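Local coordinates for protein manganese-containing pseudocatalase (PDB 2V8T) that probably breaks down hydrogen peroxide to water and oxygen at a dimanganese centre, at residues Lys57-Glu69 and Leu233-Ile247. Numbering follows the deposited sequence. Where two conformers were deposited one is given.
Sequences KPYYDLIANIATE and LYRFSPEDYRDLGLI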
ATOM      1  N   LYS A  57      20.708  18.776  24.822  1.00  9.01           N
ATOM      2  CA  LYS A  57      21.810  18.033  24.212  1.00  8.97           C
ATOM      3  C   LYS A  57      22.006  16.617  24.684  1.00  8.95           C
ATOM      4  O   LYS A  57      22.278  15.758  23.838  1.00  9.52           O
ATOM      5  CB  LYS A  57      23.123  18.835  24.313  1.00  9.44           C
ATOM      6  CG  LYS A  57      24.283  18.184  23.586  1.00  9.63           C
ATOM      7  CD  LYS A  57      25.490  19.086  23.565  1.00 10.27           C
ATOM      8  CE  LYS A  57      26.638  18.548  22.757  1.00 11.24           C
ATOM      9  NZ  LYS A  57      27.055  17.200  23.196  1.00 11.95           N
ATOM     10  N   PRO A  58      21.921  16.294  25.976  1.00  9.37           N
ATOM     11  CA  PRO A  58      22.192  14.909  26.319  1.00 10.80           C
ATOM     12  C   PRO A  58      21.237  13.939  25.615  1.00  9.50           C
ATOM     13  O   PRO A  58      21.632  12.814  25.214  1.00 11.08           O
ATOM     14  CB  PRO A  58      21.978  14.921  27.849  1.00 13.68           C
ATOM     15  CG  PRO A  58      22.325  16.377  28.255  1.00 14.53           C
ATOM     16  CD  PRO A  58      21.723  17.160  27.145  1.00 11.29           C
ATOM     17  N   TYR A  59      19.995  14.357  25.459  1.00  8.16           N
ATOM     18  CA  TYR A  59      18.967  13.523  24.810  1.00  8.14           C
ATOM     19  C   TYR A  59      19.151  13.491  23.314  1.00  7.56           C
ATOM     20  O   TYR A  59      18.955  12.436  22.672  1.00  8.29           O
ATOM     21  CB  TYR A  59      17.568  14.080  25.183  1.00  8.35           C
ATOM     22  CG  TYR A  59      17.382  14.168  26.675  1.00  8.09           C
ATOM     23  CD1 TYR A  59      17.087  13.057  27.424  1.00  9.33           C
ATOM     24  CD2 TYR A  59      17.572  15.378  27.339  1.00  9.44           C
ATOM     25  CE1 TYR A  59      17.007  13.148  28.804  1.00 10.83           C
ATOM     26  CE2 TYR A  59      17.503  15.472  28.718  1.00 10.21           C
ATOM     27  CZ  TYR A  59      17.200  14.342  29.456  1.00 10.17           C
ATOM     28  OH  TYR A  59      17.105  14.463  30.815  1.00 12.67           O
ATOM     29  N   TYR A  60      19.536  14.609  22.724  1.00  8.10           N
ATOM     30  CA  TYR A  60      19.880  14.653  21.290  1.00  8.37           C
ATOM     31  C   TYR A  60      21.060  13.725  21.009  1.00  8.41           C
ATOM     32  O   TYR A  60      21.017  12.922  20.054  1.00  8.94           O
ATOM     33  CB  TYR A  60      20.192  16.077  20.887  1.00  8.40           C
ATOM     34  CG  TYR A  60      20.688  16.172  19.456  1.00  8.38           C
ATOM     35  CD1 TYR A  60      19.884  15.808  18.382  1.00  7.84           C
ATOM     36  CD2 TYR A  60      21.968  16.626  19.184  1.00  9.11           C
ATOM     37  CE1 TYR A  60      20.350  15.872  17.091  1.00  7.78           C
ATOM     38  CE2 TYR A  60      22.436  16.706  17.897  1.00  9.11           C
ATOM     39  CZ  TYR A  60      21.631  16.357  16.835  1.00  7.82           C
ATOM     40  OH  TYR A  60      22.052  16.438  15.531  1.00  8.81           O
ATOM     41  N   ASP A  61      22.112  13.812  21.804  1.00  8.72           N
ATOM     42  CA  ASP A  61      23.268  12.962  21.591  1.00  8.90           C
ATOM     43  C   ASP A  61      22.853  11.503  21.591  1.00  7.92           C
ATOM     44  O   ASP A  61      23.308  10.699  20.767  1.00  7.94           O
ATOM     45  CB  ASP A  61      24.316  13.088  22.787  0.70  7.41           C
ATOM     46  CG  ASP A  61      25.196  14.371  22.713  0.70  8.54           C
ATOM     47  OD1 ASP A  61      24.979  15.234  21.805  0.70  9.60           O
ATOM     48  OD2 ASP A  61      26.097  14.455  23.591  0.70 10.71           O
ATOM     49  N   LEU A  62      21.980  11.139  22.520  1.00  7.81           N
ATOM     50  CA  LEU A  62      21.560   9.746  22.656  1.00  7.78           C
ATOM     51  C   LEU A  62      20.858   9.265  21.369  1.00  7.13           C
ATOM     52  O   LEU A  62      21.197   8.222  20.834  1.00  7.54           O
ATOM     53  CB  LEU A  62      20.644   9.615  23.868  1.00  8.61           C
ATOM     54  CG  LEU A  62      20.277   8.218  24.193  1.00 10.04           C
ATOM     55  CD1 LEU A  62      21.461   7.375  24.598  1.00 13.11           C
ATOM     56  CD2 LEU A  62      19.205   8.203  25.281  1.00 12.06           C
ATOM     57  N   ILE A  63      19.854  10.028  20.920  1.00  7.22           N
ATOM     58  CA  ILE A  63      19.092   9.593  19.740  1.00  6.97           C
ATOM     59  C   ILE A  63      19.966   9.620  18.498  1.00  6.75           C
ATOM     60  O   ILE A  63      19.923   8.702  17.667  1.00  7.13           O
ATOM     61  CB  ILE A  63      17.805  10.448  19.597  0.60  7.12           C
ATOM     62  CG1 ILE A  63      16.856  10.231  20.805  0.60  7.21           C
ATOM     63  CG2 ILE A  63      17.080  10.113  18.269  0.60  8.17           C
ATOM     64  CD1 ILE A  63      15.616  11.174  20.784  0.60  9.36           C
ATOM     65  N   ALA A  64      20.771  10.682  18.318  1.00  7.07           N
ATOM     66  CA  ALA A  64      21.602  10.794  17.150  1.00  7.07           C
ATOM     67  C   ALA A  64      22.613   9.645  17.075  1.00  6.69           C
ATOM     68  O   ALA A  64      22.924   9.130  15.990  1.00  7.07           O
ATOM     69  CB  ALA A  64      22.307  12.141  17.108  1.00  7.98           C
ATOM     70  N   ASN A  65      23.180   9.284  18.224  1.00  6.88           N
ATOM     71  CA  ASN A  65      24.188   8.244  18.278  1.00  6.85           C
ATOM     72  C   ASN A  65      23.589   6.840  18.099  1.00  6.60           C
ATOM     73  O   ASN A  65      24.141   6.018  17.378  1.00  7.05           O
ATOM     74  CB  ASN A  65      24.948   8.328  19.594  1.00  7.62           C
ATOM     75  CG  ASN A  65      26.074   7.350  19.643  1.00  7.76           C
ATOM     76  OD1 ASN A  65      27.048   7.466  18.883  1.00  8.82           O
ATOM     77  ND2 ASN A  65      25.968   6.360  20.507  1.00  8.54           N
ATOM     78  N   ILE A  66      22.461   6.564  18.766  1.00  6.88           N
ATOM     79  CA  ILE A  66      21.831   5.257  18.588  1.00  6.50           C
ATOM     80  C   ILE A  66      21.378   5.097  17.135  1.00  6.46           C
ATOM     81  O   ILE A  66      21.528   4.013  16.563  1.00  6.85           O
ATOM     82  CB  ILE A  66      20.747   4.989  19.627  1.00  6.98           C
ATOM     83  CG1 ILE A  66      21.368   4.902  21.016  1.00  7.62           C
ATOM     84  CG2 ILE A  66      19.992   3.693  19.292  1.00  7.56           C
ATOM     85  CD1 ILE A  66      20.340   4.763  22.152  1.00  9.15           C
ATOM     86  N   ALA A  67      20.881   6.170  16.495  1.00  6.57           N
ATOM     87  CA  ALA A  67      20.541   6.081  15.083  1.00  6.47           C
ATOM     88  C   ALA A  67      21.740   5.549  14.280  1.00  6.47           C
ATOM     89  O   ALA A  67      21.603   4.737  13.364  1.00  7.26           O
ATOM     90  CB  ALA A  67      20.143   7.441  14.539  1.00  7.36           C
ATOM     91  N   THR A  68      22.932   6.095  14.577  1.00  6.83           N
ATOM     92  CA  THR A  68      24.134   5.691  13.852  1.00  6.71           C
ATOM     93  C   THR A  68      24.439   4.215  14.064  1.00  6.60           C
ATOM     94  O   THR A  68      24.820   3.504  13.147  1.00  7.14           O
ATOM     95  CB  THR A  68      25.314   6.578  14.253  1.00  7.20           C
ATOM     96  OG1 THR A  68      24.914   7.933  14.129  1.00  7.47           O
ATOM     97  CG2 THR A  68      26.515   6.325  13.366  1.00  7.92           C
ATOM     98  N   GLU A  69      24.303   3.740  15.323  1.00  6.54           N
ATOM     99  CA  GLU A  69      24.511   2.325  15.570  1.00  6.50           C
ATOM    100  C   GLU A  69      23.537   1.474  14.711  1.00  6.34           C
ATOM    101  O   GLU A  69      23.918   0.427  14.177  1.00  6.53           O
ATOM    102  CB  GLU A  69      24.339   1.962  17.058  1.00  6.62           C
ATOM    103  CG  GLU A  69      24.624   0.484  17.242  1.00  6.95           C
ATOM    104  CD  GLU A  69      24.681  -0.058  18.658  1.00  6.53           C
ATOM    105  OE1 GLU A  69      24.508   0.707  19.643  1.00  7.15           O
ATOM    106  OE2 GLU A  69      24.869  -1.306  18.759  1.00  7.64           O
ATOM    107  N   LEU A 233      27.782   1.516  25.599  1.00  7.61           N
ATOM    108  CA  LEU A 233      27.178   2.416  24.612  1.00  7.61           C
ATOM    109  C   LEU A 233      28.345   3.007  23.858  1.00  7.48           C
ATOM    110  O   LEU A 233      29.128   3.809  24.413  1.00  8.86           O
ATOM    111  CB  LEU A 233      26.306   3.485  25.262  1.00  8.19           C
ATOM    112  CG  LEU A 233      25.463   4.299  24.295  1.00  8.37           C
ATOM    113  CD1 LEU A 233      24.356   3.440  23.645  1.00 10.30           C
ATOM    114  CD2 LEU A 233      24.836   5.481  25.012  1.00 10.45           C
ATOM    115  N   TYR A 234      28.567   2.573  22.619  1.00  7.60           N
ATOM    116  CA  TYR A 234      29.663   3.055  21.787  1.00  7.55           C
ATOM    117  C   TYR A 234      29.299   4.417  21.217  1.00  7.50           C
ATOM    118  O   TYR A 234      28.177   4.602  20.713  1.00  8.22           O
ATOM    119  CB  TYR A 234      29.933   2.098  20.647  1.00  7.97           C
ATOM    120  CG  TYR A 234      30.262   0.689  21.072  1.00  8.05           C
ATOM    121  CD1 TYR A 234      29.268  -0.290  21.180  1.00  9.38           C
ATOM    122  CD2 TYR A 234      31.544   0.315  21.407  1.00  8.55           C
ATOM    123  CE1 TYR A 234      29.550  -1.559  21.619  1.00 10.32           C
ATOM    124  CE2 TYR A 234      31.853  -0.939  21.843  1.00  9.53           C
ATOM    125  CZ  TYR A 234      30.863  -1.899  21.995  1.00 10.18           C
ATOM    126  OH  TYR A 234      31.127  -3.170  22.448  1.00 12.17           O
ATOM    127  N   ARG A 235      30.264   5.321  21.221  1.00  7.75           N
ATOM    128  CA  ARG A 235      30.134   6.642  20.621  1.00  7.72           C
ATOM    129  C   ARG A 235      30.596   6.530  19.171  1.00  7.78           C
ATOM    130  O   ARG A 235      31.814   6.515  18.887  1.00  8.79           O
ATOM    131  CB  ARG A 235      30.943   7.675  21.413  1.00  8.27           C
ATOM    132  CG  ARG A 235      30.725   9.087  20.925  1.00  8.61           C
ATOM    133  CD  ARG A 235      31.550  10.127  21.718  1.00  9.68           C
ATOM    134  NE  ARG A 235      32.983  10.034  21.458  1.00 10.56           N
ATOM    135  CZ  ARG A 235      33.598  10.607  20.398  1.00 10.99           C
ATOM    136  NH1 ARG A 235      32.962  11.454  19.626  1.00 11.17           N
ATOM    137  NH2 ARG A 235      34.874  10.326  20.157  1.00 12.77           N
ATOM    138  N   PHE A 236      29.644   6.422  18.241  1.00  7.45           N
ATOM    139  CA  PHE A 236      29.916   6.190  16.834  1.00  7.56           C
ATOM    140  C   PHE A 236      30.145   7.545  16.115  1.00  7.45           C
ATOM    141  O   PHE A 236      29.408   7.932  15.225  1.00  7.51           O
ATOM    142  CB  PHE A 236      28.764   5.438  16.165  1.00  7.90           C
ATOM    143  CG  PHE A 236      28.694   3.968  16.494  1.00  7.83           C
ATOM    144  CD1 PHE A 236      29.393   3.055  15.702  1.00  9.42           C
ATOM    145  CD2 PHE A 236      27.890   3.454  17.518  1.00  7.84           C
ATOM    146  CE1 PHE A 236      29.313   1.685  15.928  1.00 10.10           C
ATOM    147  CE2 PHE A 236      27.829   2.097  17.737  1.00  8.14           C
ATOM    148  CZ  PHE A 236      28.510   1.209  16.956  1.00  8.64           C
ATOM    149  N   SER A 237      31.193   8.249  16.506  1.00  8.43           N
ATOM    150  CA  SER A 237      31.483   9.573  15.955  1.00  8.69           C
ATOM    151  C   SER A 237      32.939   9.938  16.187  1.00 10.11           C
ATOM    152  O   SER A 237      33.445   9.659  17.282  1.00 11.60           O
ATOM    153  CB  SER A 237      30.634  10.632  16.664  1.00  8.39           C
ATOM    154  OG  SER A 237      30.942  11.942  16.226  1.00  9.00           O
ATOM    155  N   PRO A 238      33.581  10.649  15.264  1.00 10.41           N
ATOM    156  CA  PRO A 238      34.943  11.146  15.556  1.00 11.73           C
ATOM    157  C   PRO A 238      34.986  12.060  16.802  1.00 11.36           C
ATOM    158  O   PRO A 238      35.843  11.869  17.684  1.00 12.89           O
ATOM    159  CB  PRO A 238      35.371  11.855  14.282  1.00 11.71           C
ATOM    160  CG  PRO A 238      34.531  11.175  13.181  1.00 11.41           C
ATOM    161  CD  PRO A 238      33.187  10.907  13.852  1.00 10.53           C
ATOM    162  N   GLU A 239      34.116  13.035  16.856  1.00 11.06           N
ATOM    163  CA  GLU A 239      34.268  14.115  17.854  1.00 11.49           C
ATOM    164  C   GLU A 239      32.975  14.539  18.522  1.00 10.91           C
ATOM    165  O   GLU A 239      33.007  15.295  19.488  1.00 12.74           O
ATOM    166  CB  GLU A 239      34.772  15.423  17.220  0.50 11.97           C
ATOM    167  CG  GLU A 239      36.227  15.423  16.866  0.50 11.91           C
ATOM    168  CD  GLU A 239      37.196  15.285  18.030  0.50 12.46           C
ATOM    169  OE1 GLU A 239      36.794  15.384  19.191  0.50 11.27           O
ATOM    170  OE2 GLU A 239      38.392  15.070  17.721  0.50 13.84           O
ATOM    171  N   ASP A 240      31.819  14.115  18.007  1.00  9.15           N
ATOM    172  CA  ASP A 240      30.520  14.594  18.492  1.00  9.06           C
ATOM    173  C   ASP A 240      29.896  13.626  19.481  1.00  8.64           C
ATOM    174  O   ASP A 240      30.354  12.495  19.685  1.00  9.11           O
ATOM    175  CB  ASP A 240      29.626  14.845  17.292  0.80  9.39           C
ATOM    176  CG  ASP A 240      30.066  16.069  16.539  0.80  9.56           C
ATOM    177  OD1 ASP A 240      29.928  17.163  17.159  0.80 12.42           O
ATOM    178  OD2 ASP A 240      30.403  15.972  15.324  0.80  9.65           O
ATOM    179  N   TYR A 241      28.846  14.115  20.115  1.00  9.41           N
ATOM    180  CA  TYR A 241      28.030  13.292  20.995  1.00  9.30           C
ATOM    181  C   TYR A 241      28.804  12.793  22.200  1.00  9.60           C
ATOM    182  O   TYR A 241      28.735  11.635  22.594  1.00 10.95           O
ATOM    183  CB  TYR A 241      27.321  12.124  20.244  1.00  9.66           C
ATOM    184  CG  TYR A 241      26.755  12.553  18.921  1.00  8.81           C
ATOM    185  CD1 TYR A 241      25.911  13.656  18.772  1.00  9.16           C
ATOM    186  CD2 TYR A 241      27.154  11.924  17.755  1.00  9.47           C
ATOM    187  CE1 TYR A 241      25.467  14.084  17.528  1.00  8.44           C
ATOM    188  CE2 TYR A 241      26.715  12.348  16.508  1.00 10.11           C
ATOM    189  CZ  TYR A 241      25.880  13.451  16.394  1.00  8.70           C
ATOM    190  OH  TYR A 241      25.468  13.835  15.132  1.00  9.49           O
ATOM    191  N   ARG A 242      29.528  13.735  22.819  1.00 10.18           N
ATOM    192  CA  ARG A 242      30.393  13.455  23.937  1.00 10.70           C
ATOM    193  C   ARG A 242      29.683  13.485  25.302  1.00 10.46           C
ATOM    194  O   ARG A 242      30.373  13.239  26.323  1.00 12.16           O
ATOM    195  CB  ARG A 242      31.600  14.355  23.927  1.00 12.14           C
ATOM    196  CG  ARG A 242      32.576  14.010  22.764  1.00 13.44           C
ATOM    197  CD  ARG A 242      33.797  14.853  22.836  1.00 16.48           C
ATOM    198  NE  ARG A 242      34.826  14.445  21.873  1.00 15.98           N
ATOM    199  CZ  ARG A 242      35.653  13.396  22.000  1.00 15.92           C
ATOM    200  NH1 ARG A 242      35.576  12.572  23.009  1.00 19.78           N
ATOM    201  NH2 ARG A 242      36.578  13.147  21.075  1.00 17.35           N
ATOM    202  N   ASP A 243      28.363  13.700  25.340  1.00 10.42           N
ATOM    203  CA  ASP A 243      27.631  13.790  26.615  1.00 10.00           C
ATOM    204  C   ASP A 243      26.745  12.569  26.853  1.00  9.58           C
ATOM    205  O   ASP A 243      25.838  12.640  27.669  1.00 10.11           O
ATOM    206  CB  ASP A 243      26.846  15.076  26.690  1.00 10.74           C
ATOM    207  CG  ASP A 243      27.724  16.299  26.650  1.00 11.79           C
ATOM    208  OD1 ASP A 243      28.817  16.271  27.227  1.00 14.46           O
ATOM    209  OD2 ASP A 243      27.307  17.330  26.051  1.00 13.09           O
ATOM    210  N   LEU A 244      27.045  11.448  26.199  1.00  9.62           N
ATOM    211  CA  LEU A 244      26.214  10.265  26.404  1.00  9.14           C
ATOM    212  C   LEU A 244      26.186   9.794  27.849  1.00  8.93           C
ATOM    213  O   LEU A 244      25.193   9.228  28.298  1.00  9.97           O
ATOM    214  CB  LEU A 244      26.685   9.121  25.497  1.00  8.81           C
ATOM    215  CG  LEU A 244      26.543   9.382  23.998  1.00  9.16           C
ATOM    216  CD1 LEU A 244      27.326   8.356  23.214  1.00 10.38           C
ATOM    217  CD2 LEU A 244      25.073   9.384  23.563  1.00 10.03           C
ATOM    218  N   GLY A 245      27.312   9.953  28.550  1.00  9.14           N
ATOM    219  CA  GLY A 245      27.410   9.459  29.936  1.00  9.87           C
ATOM    220  C   GLY A 245      26.576  10.227  30.908  1.00  9.61           C
ATOM    221  O   GLY A 245      26.461   9.794  32.049  1.00 11.26           O
ATOM    222  N   LEU A 246      25.953  11.325  30.518  1.00  9.35           N
ATOM    223  CA  LEU A 246      25.044  12.020  31.415  1.00  9.89           C
ATOM    224  C   LEU A 246      23.749  11.237  31.650  1.00  9.76           C
ATOM    225  O   LEU A 246      23.084  11.404  32.671  1.00 12.49           O
ATOM    226  CB  LEU A 246      24.737  13.424  30.911  1.00 10.62           C
ATOM    227  CG  LEU A 246      25.967  14.337  30.811  1.00 12.56           C
ATOM    228  CD1 LEU A 246      25.517  15.715  30.289  1.00 16.34           C
ATOM    229  CD2 LEU A 246      26.752  14.401  32.136  1.00 16.63           C
ATOM    230  N   ILE A 247      23.370  10.420  30.642  1.00  9.24           N
ATOM    231  CA  ILE A 247      22.209   9.537  30.724  1.00  9.34           C
ATOM    232  C   ILE A 247      22.657   8.099  30.880  1.00  8.71           C
ATOM    233  O   ILE A 247      22.070   7.326  31.651  1.00  9.20           O
ATOM    234  CB  ILE A 247      21.286   9.713  29.493  1.00  9.81           C
ATOM    235  CG1 ILE A 247      20.724  11.123  29.418  1.00 12.21           C
ATOM    236  CG2 ILE A 247      20.185   8.649  29.494  1.00 11.40           C
ATOM    237  CD1 ILE A 247      20.091  11.453  28.055  1.00 14.19           C
TER
HETATM  238  O   HOH W   1      29.555  16.607  22.145  1.00 13.74           O
HETATM  239  O   HOH W   2      23.251  11.707  27.704  1.00 19.13           O
HETATM  240  O   HOH W   3      26.889   8.688  16.215  0.50  7.86           O
HETATM  241  O   HOH W   4      26.264   2.349  20.996  1.00  9.40           O
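Asn65 reaches from the helix to the end of strand 233-235 and the residue just after it, and makes two hydrogen bonds there. Its ND2 donates to Tyr234 O, 2.8 Å away and almost straight at 172°, while OD1 accepts from Phe236 N at 2.9 Å on an in-plane lone pair and from a water bound to Phe236 O. With CG anti to the backbone N (chi1 -175°), the amide is carried out to the loop, where Leu244 CD1 packs 3.6 Å from ND2. Without the amide, as with an alanine here, Tyr234 O and Phe236 N would probably lose their side-chain partner and a gap would open beside Leu244. Packing is close throughout this buried part: Leu244 CD2 rests on Leu62 CA, and Glu69 CA lies over one face of the Phe236 ring; Glu69 OE1 bonds His188, a manganese ligand. The helix belongs to the ferritin-like bundle of manganese catalases, and strand 233-235 crosses it at 90°. Ala64 CB sits over the Tyr241 ring, 4.1 Å from its centroid, and Tyr241 OH bonds Asp6 of the second subunit. By contrast, the Lys57 side is a charged, solvent-facing edge. Lys57 NZ meets Asp61 OD2 on its syn lone pair and Asp243 OD2 from above the carboxylate plane, each at 2.9 Å. Asp243 N also donates to Asp61 OD2; the lysine, with Tyr298 OH of the second subunit on Asp243 OD2, probably offsets the proximity of the two carboxylates.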